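Local coordinates for nucleotidyl transferase AbiEii/AbiGii toxin family protein (Mycobacterium tuberculosis, PDB 6Y56) that is a toxin of a toxin-antitoxin system, a nucleotidyltransferase that probably blocks growth by inactivating tRNA acceptor stems, at residues A[2-11]-A[144-152]; A[222-230]-A[253-264]. All coordinates share one frame; numbering follows the deposited sequence.

Contact 1 (A[2-11]-A[144-152]); sequences GLTRALVARH and QLPIHKAYG
I147 lays its CG2 methyl over one face of the H11 imidazole, a CH-pi contact 3.7 Å from CG2 to the ring centroid and 23° off the ring normal. It joins the N-terminal helix 5-11 of this AbiEii-type nucleotidyltransferase to the short 3-10 turn 146-150, which lies in the loop between the antiparallel strands 138-141 and 157-160. A beta-branched isoleucine suits the place because its two arms part. With CG1 anti to the backbone N (chi1 -161°), the longer arm carries CD1 to the helix backbone, 3.5 Å from L7 O, while CG2 remains on the histidine. L145 CD1 meets the same ring at its edge, near the ring plane. H11 is polar at its rim: NE2 bonds to D25 of helix 19-38, and ND1 shares a water with I147 N, which donates to it. Further along, L3 CD2 touches both I147 CG1, 3.8 Å away, and the edge of the Y151 ring at CE1; the Y151 hydroxyl bonds to D29. T4, the N-cap of helix 5-11, accepts from L7 N at OG1, which satisfies an N-H of the first turn. At the chain terminus a water bridges L3 N and A150 O, and G2 CA comes 3.4 Å from A150 O.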
loop_
_atom_site.group_PDB
_atom_site.type_symbol
_atom_site.label_atom_id
_atom_site.label_comp_id
_atom_site.label_asym_id
_atom_site.label_seq_id
_atom_site.Cartn_x
_atom_site.Cartn_y
_atom_site.Cartn_z
ATOM N N GLY A 2 11.097 -21.361 -17.150
ATOM C CA GLY A 2 11.151 -21.028 -15.738
ATOM C C GLY A 2 9.869 -21.332 -14.982
ATOM O O GLY A 2 9.780 -22.318 -14.248
ATOM N N LEU A 3 8.868 -20.479 -15.174
ATOM C CA LEU A 3 7.647 -20.555 -14.381
ATOM C C LEU A 3 6.765 -21.715 -14.829
ATOM O O LEU A 3 6.656 -22.012 -16.023
ATOM C CB LEU A 3 6.867 -19.247 -14.501
ATOM C CG LEU A 3 7.538 -18.049 -13.834
ATOM C CD1 LEU A 3 6.869 -16.757 -14.255
ATOM C CD2 LEU A 3 7.497 -18.205 -12.324
ATOM N N THR A 4 6.134 -22.369 -13.854
ATOM C CA THR A 4 5.204 -23.466 -14.085
ATOM C C THR A 4 4.070 -23.351 -13.076
ATOM O O THR A 4 4.192 -22.663 -12.060
ATOM C CB THR A 4 5.862 -24.832 -13.853
ATOM O OG1 THR A 4 6.236 -24.944 -12.474
ATOM C CG2 THR A 4 7.095 -25.014 -14.730
ATOM N N ARG A 5 2.966 -24.049 -13.355
ATOM C CA ARG A 5 1.857 -24.097 -12.405
ATOM C C ARG A 5 2.303 -24.646 -11.057
ATOM O O ARG A 5 1.862 -24.164 -10.009
ATOM C CB ARG A 5 0.708 -24.939 -12.966
ATOM C CG ARG A 5 -0.463 -25.104 -11.998
ATOM C CD ARG A 5 -1.767 -25.449 -12.706
ATOM N NE ARG A 5 -2.768 -24.396 -12.552
ATOM C CZ ARG A 5 -3.895 -24.316 -13.255
ATOM N NH1 ARG A 5 -4.176 -25.229 -14.180
ATOM N NH2 ARG A 5 -4.739 -23.315 -13.042
ATOM N N ALA A 6 3.181 -25.652 -11.059
ATOM C CA ALA A 6 3.626 -26.233 -9.797
ATOM C C ALA A 6 4.419 -25.225 -8.972
ATOM O O ALA A 6 4.305 -25.199 -7.742
ATOM C CB ALA A 6 4.432 -27.507 -10.050
ATOM N N LEU A 7 5.218 -24.384 -9.626
ATOM C CA LEU A 7 5.973 -23.375 -8.891
ATOM C C LEU A 7 5.046 -22.310 -8.321
ATOM O O LEU A 7 5.221 -21.874 -7.176
ATOM C CB LEU A 7 7.033 -22.740 -9.788
ATOM C CG LEU A 7 8.307 -23.557 -10.000
ATOM C CD1 LEU A 7 9.230 -22.879 -10.997
ATOM C CD2 LEU A 7 9.024 -23.776 -8.681
ATOM N N VAL A 8 4.045 -21.892 -9.096
ATOM C CA VAL A 8 3.092 -20.904 -8.594
ATOM C C VAL A 8 2.262 -21.488 -7.457
ATOM O O VAL A 8 2.009 -20.820 -6.447
ATOM C CB VAL A 8 2.230 -20.352 -9.742
ATOM C CG1 VAL A 8 1.162 -19.370 -9.204
ATOM C CG2 VAL A 8 3.114 -19.678 -10.784
ATOM N N ALA A 9 1.852 -22.754 -7.581
ATOM C CA ALA A 9 1.112 -23.401 -6.499
ATOM C C ALA A 9 1.943 -23.484 -5.220
ATOM O O ALA A 9 1.415 -23.294 -4.115
ATOM C CB ALA A 9 0.634 -24.789 -6.934
ATOM N N ARG A 10 3.240 -23.767 -5.346
ATOM C CA ARG A 10 4.105 -23.777 -4.164
ATOM C C ARG A 10 4.252 -22.376 -3.573
ATOM O O ARG A 10 4.269 -22.206 -2.344
ATOM C CB ARG A 10 5.477 -24.352 -4.529
ATOM C CG ARG A 10 6.459 -24.418 -3.366
ATOM C CD ARG A 10 7.690 -25.257 -3.721
ATOM N NE ARG A 10 7.290 -26.541 -4.286
ATOM C CZ ARG A 10 7.548 -26.935 -5.529
ATOM N NH1 ARG A 10 8.234 -26.150 -6.349
ATOM N NH2 ARG A 10 7.122 -28.118 -5.950
ATOM N N HIS A 11 4.376 -21.364 -4.437
ATOM C CA HIS A 11 4.392 -19.969 -4.007
ATOM C C HIS A 11 3.135 -19.608 -3.218
ATOM O O HIS A 11 3.178 -18.738 -2.332
ATOM C CB HIS A 11 4.522 -19.114 -5.264
ATOM C CG HIS A 11 4.802 -17.674 -5.003
ATOM N ND1 HIS A 11 5.886 -17.241 -4.273
ATOM C CD2 HIS A 11 4.153 -16.563 -5.419
ATOM C CE1 HIS A 11 5.888 -15.921 -4.238
ATOM N NE2 HIS A 11 4.848 -15.485 -4.927
ATOM N N GLN A 144 13.999 -11.518 -1.225
ATOM C CA GLN A 144 14.228 -12.652 -2.116
ATOM C C GLN A 144 13.336 -13.828 -1.743
ATOM O O GLN A 144 13.296 -14.252 -0.583
ATOM C CB GLN A 144 15.693 -13.077 -2.059
ATOM C CG GLN A 144 16.631 -12.093 -2.735
ATOM C CD GLN A 144 18.092 -12.489 -2.630
ATOM O OE1 GLN A 144 18.442 -13.455 -1.949
ATOM N NE2 GLN A 144 18.957 -11.732 -3.294
ATOM N N LEU A 145 12.619 -14.356 -2.729
ATOM C CA LEU A 145 11.720 -15.485 -2.554
ATOM C C LEU A 145 12.091 -16.570 -3.553
ATOM O O LEU A 145 12.625 -16.270 -4.621
ATOM C CB LEU A 145 10.262 -15.056 -2.781
ATOM C CG LEU A 145 9.748 -13.930 -1.878
ATOM C CD1 LEU A 145 8.277 -13.644 -2.184
ATOM C CD2 LEU A 145 9.936 -14.258 -0.409
ATOM N N PRO A 146 11.822 -17.839 -3.235
ATOM C CA PRO A 146 12.260 -18.933 -4.127
ATOM C C PRO A 146 11.811 -18.811 -5.579
ATOM O O PRO A 146 12.609 -19.051 -6.496
ATOM C CB PRO A 146 11.688 -20.179 -3.438
ATOM C CG PRO A 146 11.690 -19.820 -1.989
ATOM C CD PRO A 146 11.312 -18.347 -1.949
ATOM N N ILE A 147 10.553 -18.443 -5.822
ATOM C CA ILE A 147 10.064 -18.395 -7.191
ATOM C C ILE A 147 10.799 -17.356 -8.027
ATOM O O ILE A 147 10.821 -17.469 -9.252
ATOM C CB ILE A 147 8.535 -18.175 -7.218
ATOM C CG1 ILE A 147 7.941 -18.585 -8.576
ATOM C CG2 ILE A 147 8.189 -16.717 -6.823
ATOM C CD1 ILE A 147 6.455 -18.868 -8.546
ATOM N N HIS A 148 11.421 -16.352 -7.401
ATOM C CA HIS A 148 12.147 -15.347 -8.174
ATOM C C HIS A 148 13.273 -15.965 -8.988
ATOM O O HIS A 148 13.677 -15.400 -10.008
ATOM C CB HIS A 148 12.725 -14.260 -7.268
ATOM C CG HIS A 148 11.695 -13.496 -6.496
ATOM N ND1 HIS A 148 12.032 -12.659 -5.458
ATOM C CD2 HIS A 148 10.349 -13.423 -6.618
ATOM C CE1 HIS A 148 10.938 -12.103 -4.970
ATOM N NE2 HIS A 148 9.902 -12.556 -5.649
ATOM N N LYS A 149 13.790 -17.118 -8.554
ATOM C CA LYS A 149 14.858 -17.777 -9.303
ATOM C C LYS A 149 14.400 -18.249 -10.676
ATOM O O LYS A 149 15.239 -18.513 -11.544
ATOM C CB LYS A 149 15.401 -18.963 -8.499
ATOM C CG LYS A 149 16.110 -18.568 -7.215
ATOM C CD LYS A 149 16.884 -19.741 -6.628
ATOM C CE LYS A 149 16.014 -20.549 -5.677
ATOM N NZ LYS A 149 15.896 -21.981 -6.072
ATOM N N ALA A 150 13.097 -18.354 -10.902
ATOM C CA ALA A 150 12.581 -18.832 -12.177
ATOM C C ALA A 150 12.267 -17.717 -13.166
ATOM O O ALA A 150 11.815 -18.010 -14.281
ATOM C CB ALA A 150 11.327 -19.682 -11.959
ATOM N N TYR A 151 12.499 -16.453 -12.797
ATOM C CA TYR A 151 12.012 -15.346 -13.613
ATOM C C TYR A 151 12.837 -15.138 -14.879
ATOM O O TYR A 151 12.292 -14.746 -15.916
ATOM C CB TYR A 151 12.006 -14.049 -12.799
ATOM C CG TYR A 151 10.894 -13.930 -11.777
ATOM C CD1 TYR A 151 9.976 -14.956 -11.581
ATOM C CD2 TYR A 151 10.769 -12.778 -11.010
ATOM C CE1 TYR A 151 8.954 -14.835 -10.640
ATOM C CE2 TYR A 151 9.767 -12.655 -10.072
ATOM C CZ TYR A 151 8.856 -13.672 -9.899
ATOM O OH TYR A 151 7.856 -13.525 -8.962
ATOM N N GLY A 152 14.147 -15.349 -14.811
ATOM C CA GLY A 152 15.002 -15.049 -15.942
ATOM C C GLY A 152 15.483 -13.612 -16.022
ATOM O O GLY A 152 16.141 -13.247 -17.005
HETATM O O HOH W 1 9.969 -17.685 -16.332
HETATM O O HOH W 2 8.479 -18.398 -3.772
#

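Contact 2 (A[222-230]-A[253-264])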
loop_
_atom_site.group_PDB
_atom_site.type_symbol
_atom_site.label_atom_id
_atom_site.label_comp_id
_atom_site.label_asym_id
_atom_site.label_seq_id
_atom_site.Cartn_x
_atom_site.Cartn_y
_atom_site.Cartn_z
ATOM N N ARG A 222 -10.642 12.176 15.929
ATOM C CA ARG A 222 -10.624 11.756 17.320
ATOM C C ARG A 222 -9.804 10.484 17.430
ATOM O O ARG A 222 -9.867 9.609 16.563
ATOM C CB ARG A 222 -12.038 11.483 17.830
ATOM C CG ARG A 222 -12.971 12.662 17.694
ATOM C CD ARG A 222 -14.324 12.360 18.309
ATOM N NE ARG A 222 -15.101 13.577 18.490
ATOM C CZ ARG A 222 -16.087 13.952 17.685
ATOM N NH1 ARG A 222 -16.416 13.196 16.643
ATOM N NH2 ARG A 222 -16.743 15.079 17.919
ATOM N N VAL A 223 -9.036 10.366 18.511
ATOM C CA VAL A 223 -8.176 9.195 18.622
ATOM C C VAL A 223 -8.994 7.910 18.710
ATOM O O VAL A 223 -8.551 6.845 18.260
ATOM C CB VAL A 223 -7.170 9.355 19.777
ATOM C CG1 VAL A 223 -6.238 8.182 19.805
ATOM C CG2 VAL A 223 -6.383 10.644 19.610
ATOM N N GLU A 224 -10.210 7.989 19.260
ATOM C CA GLU A 224 -11.088 6.826 19.306
ATOM C C GLU A 224 -11.469 6.322 17.924
ATOM O O GLU A 224 -11.888 5.168 17.801
ATOM C CB GLU A 224 -12.366 7.152 20.080
ATOM C CG GLU A 224 -12.152 7.397 21.561
ATOM C CD GLU A 224 -11.688 8.810 21.871
ATOM O OE1 GLU A 224 -11.662 9.658 20.946
ATOM O OE2 GLU A 224 -11.341 9.065 23.048
ATOM N N ASP A 225 -11.356 7.160 16.889
ATOM C CA ASP A 225 -11.594 6.683 15.528
ATOM C C ASP A 225 -10.737 5.464 15.209
ATOM O O ASP A 225 -11.140 4.602 14.421
ATOM C CB ASP A 225 -11.270 7.777 14.504
ATOM C CG ASP A 225 -12.115 9.035 14.667
ATOM O OD1 ASP A 225 -13.130 9.027 15.390
ATOM O OD2 ASP A 225 -11.753 10.066 14.049
ATOM N N VAL A 226 -9.548 5.380 15.799
ATOM C CA VAL A 226 -8.653 4.246 15.614
ATOM C C VAL A 226 -8.652 3.321 16.826
ATOM O O VAL A 226 -8.577 2.102 16.673
ATOM C CB VAL A 226 -7.224 4.737 15.285
ATOM C CG1 VAL A 226 -6.220 3.597 15.361
ATOM C CG2 VAL A 226 -7.186 5.397 13.922
ATOM N N LEU A 227 -8.724 3.886 18.032
ATOM C CA LEU A 227 -8.445 3.132 19.248
ATOM C C LEU A 227 -9.677 2.560 19.930
ATOM O O LEU A 227 -9.521 1.809 20.895
ATOM C CB LEU A 227 -7.660 3.986 20.247
ATOM C CG LEU A 227 -6.253 4.362 19.796
ATOM C CD1 LEU A 227 -5.519 5.040 20.941
ATOM C CD2 LEU A 227 -5.495 3.136 19.310
ATOM N N ALA A 228 -10.884 2.891 19.484
ATOM C CA ALA A 228 -12.050 2.230 20.051
ATOM C C ALA A 228 -12.029 0.756 19.674
ATOM O O ALA A 228 -11.554 0.370 18.602
ATOM C CB ALA A 228 -13.339 2.875 19.543
ATOM N N ALA A 229 -12.529 -0.078 20.577
ATOM C CA ALA A 229 -12.569 -1.504 20.307
ATOM C C ALA A 229 -13.450 -1.757 19.093
ATOM O O ALA A 229 -14.573 -1.252 19.004
ATOM C CB ALA A 229 -13.114 -2.255 21.522
ATOM N N ARG A 230 -12.916 -2.493 18.129
ATOM C CA ARG A 230 -13.673 -2.890 16.958
ATOM C C ARG A 230 -13.886 -4.395 17.006
ATOM O O ARG A 230 -13.047 -5.146 17.510
ATOM C CB ARG A 230 -12.966 -2.474 15.658
ATOM C CG ARG A 230 -12.903 -0.956 15.417
ATOM C CD ARG A 230 -12.152 -0.572 14.119
ATOM N NE ARG A 230 -11.820 0.855 14.075
ATOM C CZ ARG A 230 -11.277 1.471 13.027
ATOM N NH1 ARG A 230 -10.974 0.790 11.929
ATOM N NH2 ARG A 230 -11.027 2.771 13.073
ATOM N N GLU A 253 -6.804 -7.293 15.862
ATOM C CA GLU A 253 -7.448 -6.096 16.392
ATOM C C GLU A 253 -6.913 -5.758 17.775
ATOM O O GLU A 253 -6.645 -4.589 18.075
ATOM C CB GLU A 253 -8.964 -6.297 16.444
ATOM C CG GLU A 253 -9.759 -5.025 16.728
ATOM C CD GLU A 253 -9.873 -4.701 18.219
ATOM O OE1 GLU A 253 -10.186 -3.539 18.547
ATOM O OE2 GLU A 253 -9.641 -5.598 19.054
ATOM N N ALA A 254 -6.746 -6.773 18.625
ATOM C CA ALA A 254 -6.259 -6.534 19.978
ATOM C C ALA A 254 -4.825 -6.028 19.971
ATOM O O ALA A 254 -4.500 -5.080 20.695
ATOM C CB ALA A 254 -6.381 -7.807 20.815
ATOM N N ARG A 255 -3.950 -6.650 19.168
ATOM C CA ARG A 255 -2.557 -6.222 19.143
ATOM C C ARG A 255 -2.427 -4.810 18.592
ATOM O O ARG A 255 -1.649 -4.004 19.116
ATOM C CB ARG A 255 -1.680 -7.181 18.328
ATOM C CG ARG A 255 -0.194 -6.817 18.433
ATOM C CD ARG A 255 0.654 -7.302 17.271
ATOM N NE ARG A 255 1.103 -8.676 17.469
ATOM C CZ ARG A 255 1.748 -9.390 16.552
ATOM N NH1 ARG A 255 2.033 -8.855 15.371
ATOM N NH2 ARG A 255 2.114 -10.639 16.819
ATOM N N VAL A 256 -3.182 -4.494 17.539
ATOM C CA VAL A 256 -3.114 -3.164 16.933
ATOM C C VAL A 256 -3.630 -2.110 17.908
ATOM O O VAL A 256 -2.986 -1.083 18.139
ATOM C CB VAL A 256 -3.872 -3.155 15.589
ATOM C CG1 VAL A 256 -4.138 -1.722 15.094
ATOM C CG2 VAL A 256 -3.104 -3.956 14.539
ATOM N N ARG A 257 -4.790 -2.361 18.513
ATOM C CA ARG A 257 -5.358 -1.394 19.448
ATOM C C ARG A 257 -4.414 -1.128 20.616
ATOM O O ARG A 257 -4.277 0.018 21.062
ATOM C CB ARG A 257 -6.714 -1.896 19.942
ATOM C CG ARG A 257 -7.358 -1.009 20.997
ATOM C CD ARG A 257 -8.865 -1.219 21.048
ATOM N NE ARG A 257 -9.237 -2.623 20.916
ATOM C CZ ARG A 257 -9.242 -3.491 21.920
ATOM N NH1 ARG A 257 -8.892 -3.098 23.139
ATOM N NH2 ARG A 257 -9.593 -4.752 21.707
ATOM N N LYS A 258 -3.754 -2.171 21.128
ATOM C CA LYS A 258 -2.819 -1.984 22.231
ATOM C C LYS A 258 -1.558 -1.263 21.780
ATOM O O LYS A 258 -1.093 -0.327 22.444
ATOM C CB LYS A 258 -2.446 -3.332 22.834
ATOM C CG LYS A 258 -1.535 -3.212 24.031
ATOM C CD LYS A 258 -1.263 -4.576 24.582
ATOM C CE LYS A 258 -0.328 -4.450 25.768
ATOM N NZ LYS A 258 -0.005 -5.769 26.379
ATOM N N ARG A 259 -0.972 -1.697 20.665
ATOM C CA ARG A 259 0.312 -1.139 20.260
ATOM C C ARG A 259 0.204 0.340 19.925
ATOM O O ARG A 259 1.140 1.104 20.189
ATOM C CB ARG A 259 0.870 -1.892 19.047
ATOM C CG ARG A 259 2.222 -1.357 18.539
ATOM C CD ARG A 259 3.309 -1.545 19.592
ATOM N NE ARG A 259 4.589 -0.906 19.282
ATOM C CZ ARG A 259 4.898 0.342 19.618
ATOM N NH1 ARG A 259 4.006 1.106 20.238
ATOM N NH2 ARG A 259 6.098 0.837 19.330
ATOM N N PHE A 260 -0.924 0.757 19.348
ATOM C CA PHE A 260 -1.074 2.124 18.871
ATOM C C PHE A 260 -1.671 3.056 19.913
ATOM O O PHE A 260 -2.091 4.171 19.577
ATOM C CB PHE A 260 -1.805 2.149 17.529
ATOM C CG PHE A 260 -0.943 1.654 16.396
ATOM C CD1 PHE A 260 -0.027 2.500 15.796
ATOM C CD2 PHE A 260 -0.998 0.332 15.986
ATOM C CE1 PHE A 260 0.803 2.045 14.778
ATOM C CE2 PHE A 260 -0.178 -0.127 14.966
ATOM C CZ PHE A 260 0.723 0.733 14.367
ATOM N N ALA A 261 -1.665 2.637 21.180
ATOM C CA ALA A 261 -2.094 3.510 22.270
ATOM C C ALA A 261 -1.362 4.850 22.265
ATOM O O ALA A 261 -1.936 5.865 22.676
ATOM C CB ALA A 261 -1.880 2.795 23.609
ATOM N N PHE A 262 -0.106 4.880 21.798
ATOM C CA PHE A 262 0.669 6.118 21.772
ATOM C C PHE A 262 0.017 7.214 20.943
ATOM O O PHE A 262 0.356 8.388 21.115
ATOM C CB PHE A 262 2.111 5.866 21.286
ATOM C CG PHE A 262 2.215 5.502 19.820
ATOM C CD1 PHE A 262 2.334 6.485 18.840
ATOM C CD2 PHE A 262 2.188 4.178 19.430
ATOM C CE1 PHE A 262 2.422 6.138 17.502
ATOM C CE2 PHE A 262 2.280 3.825 18.099
ATOM C CZ PHE A 262 2.393 4.809 17.125
ATOM N N LEU A 263 -0.903 6.862 20.042
ATOM C CA LEU A 263 -1.587 7.890 19.268
ATOM C C LEU A 263 -2.416 8.808 20.147
ATOM O O LEU A 263 -2.757 9.913 19.717
ATOM C CB LEU A 263 -2.483 7.260 18.199
ATOM C CG LEU A 263 -1.755 6.461 17.122
ATOM C CD1 LEU A 263 -2.791 5.759 16.273
ATOM C CD2 LEU A 263 -0.864 7.358 16.266
ATOM N N THR A 264 -2.743 8.381 21.366
ATOM C CA THR A 264 -3.504 9.228 22.272
ATOM C C THR A 264 -2.701 10.423 22.753
ATOM O O THR A 264 -3.293 11.439 23.134
ATOM C CB THR A 264 -4.015 8.399 23.454
ATOM O OG1 THR A 264 -5.147 9.052 24.027
ATOM C CG2 THR A 264 -2.941 8.220 24.503
#
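The R257 guanidinium has the A229 CB methyl over one face, 3.9 Å above its plane and offset toward the rim, while the E253 carboxylate lies at its edge, in plane, and L227 O also sits near the plane. The contact fastens the short helix 224-227 and the segment that follows it to the end of helix 249-259, in the helical part of the nucleotidyltransferase chain. E253 and R257 stand one helical turn apart, and R257 grips the carboxylate side-on: NE bonds to OE1 at 2.7 Å and NH2 meets the syn lone pair of OE2. A bend at chi3 (41°) turns the guanidinium back along its own helix to reach it. OE1 has a second donor, R230 N, in a nearly straight bond (172°) that comes from above the carboxylate plane, on the opposite face from R257 NE. Glutamate suits this buried position because one oxygen can serve both the salt bridge and a backbone N-H, and the nearby arginine would probably stabilise its negative charge. R230 itself extends toward Y174, bonding through NH2 to the Y174 carbonyl and making a cation-pi contact with its ring. The other end is apolar. L227 places CD1 and CD2 over the backbone where helix 249-259 ends, CD2 lying 4.2 Å from F260 CB. V226 CG1 touches L263 CD1, and W203 of helix 196-212 packs against both residues. Compact, branched V223 fits against the 3-10 turn 261-264, its CG1 3.8 Å from T264 CA and its CG2 3.7 Å from L263 O.

From the N terminus, the chain begins in contact 1: helix 5-11 is met 133 residues later by the segment 144-152, after the chain has passed through helix 19-38 and the six-stranded mixed sheet. Contact 1 thus closes a long loop and ties the chain start to the connection between strands 138-141 and 157-160. The chain then runs through helices 163-174, 180-189 and 196-212 before contact 2 closes a much shorter loop, joining helix 224-227 to helix 249-259 across only 22 intervening residues. The two loops follow in series, neither nested nor crossed. The centres of contact 1 and contact 2 lie about 39 Å apart and their nearest atoms about 18 Å apart, so they lie in separate parts of the fold.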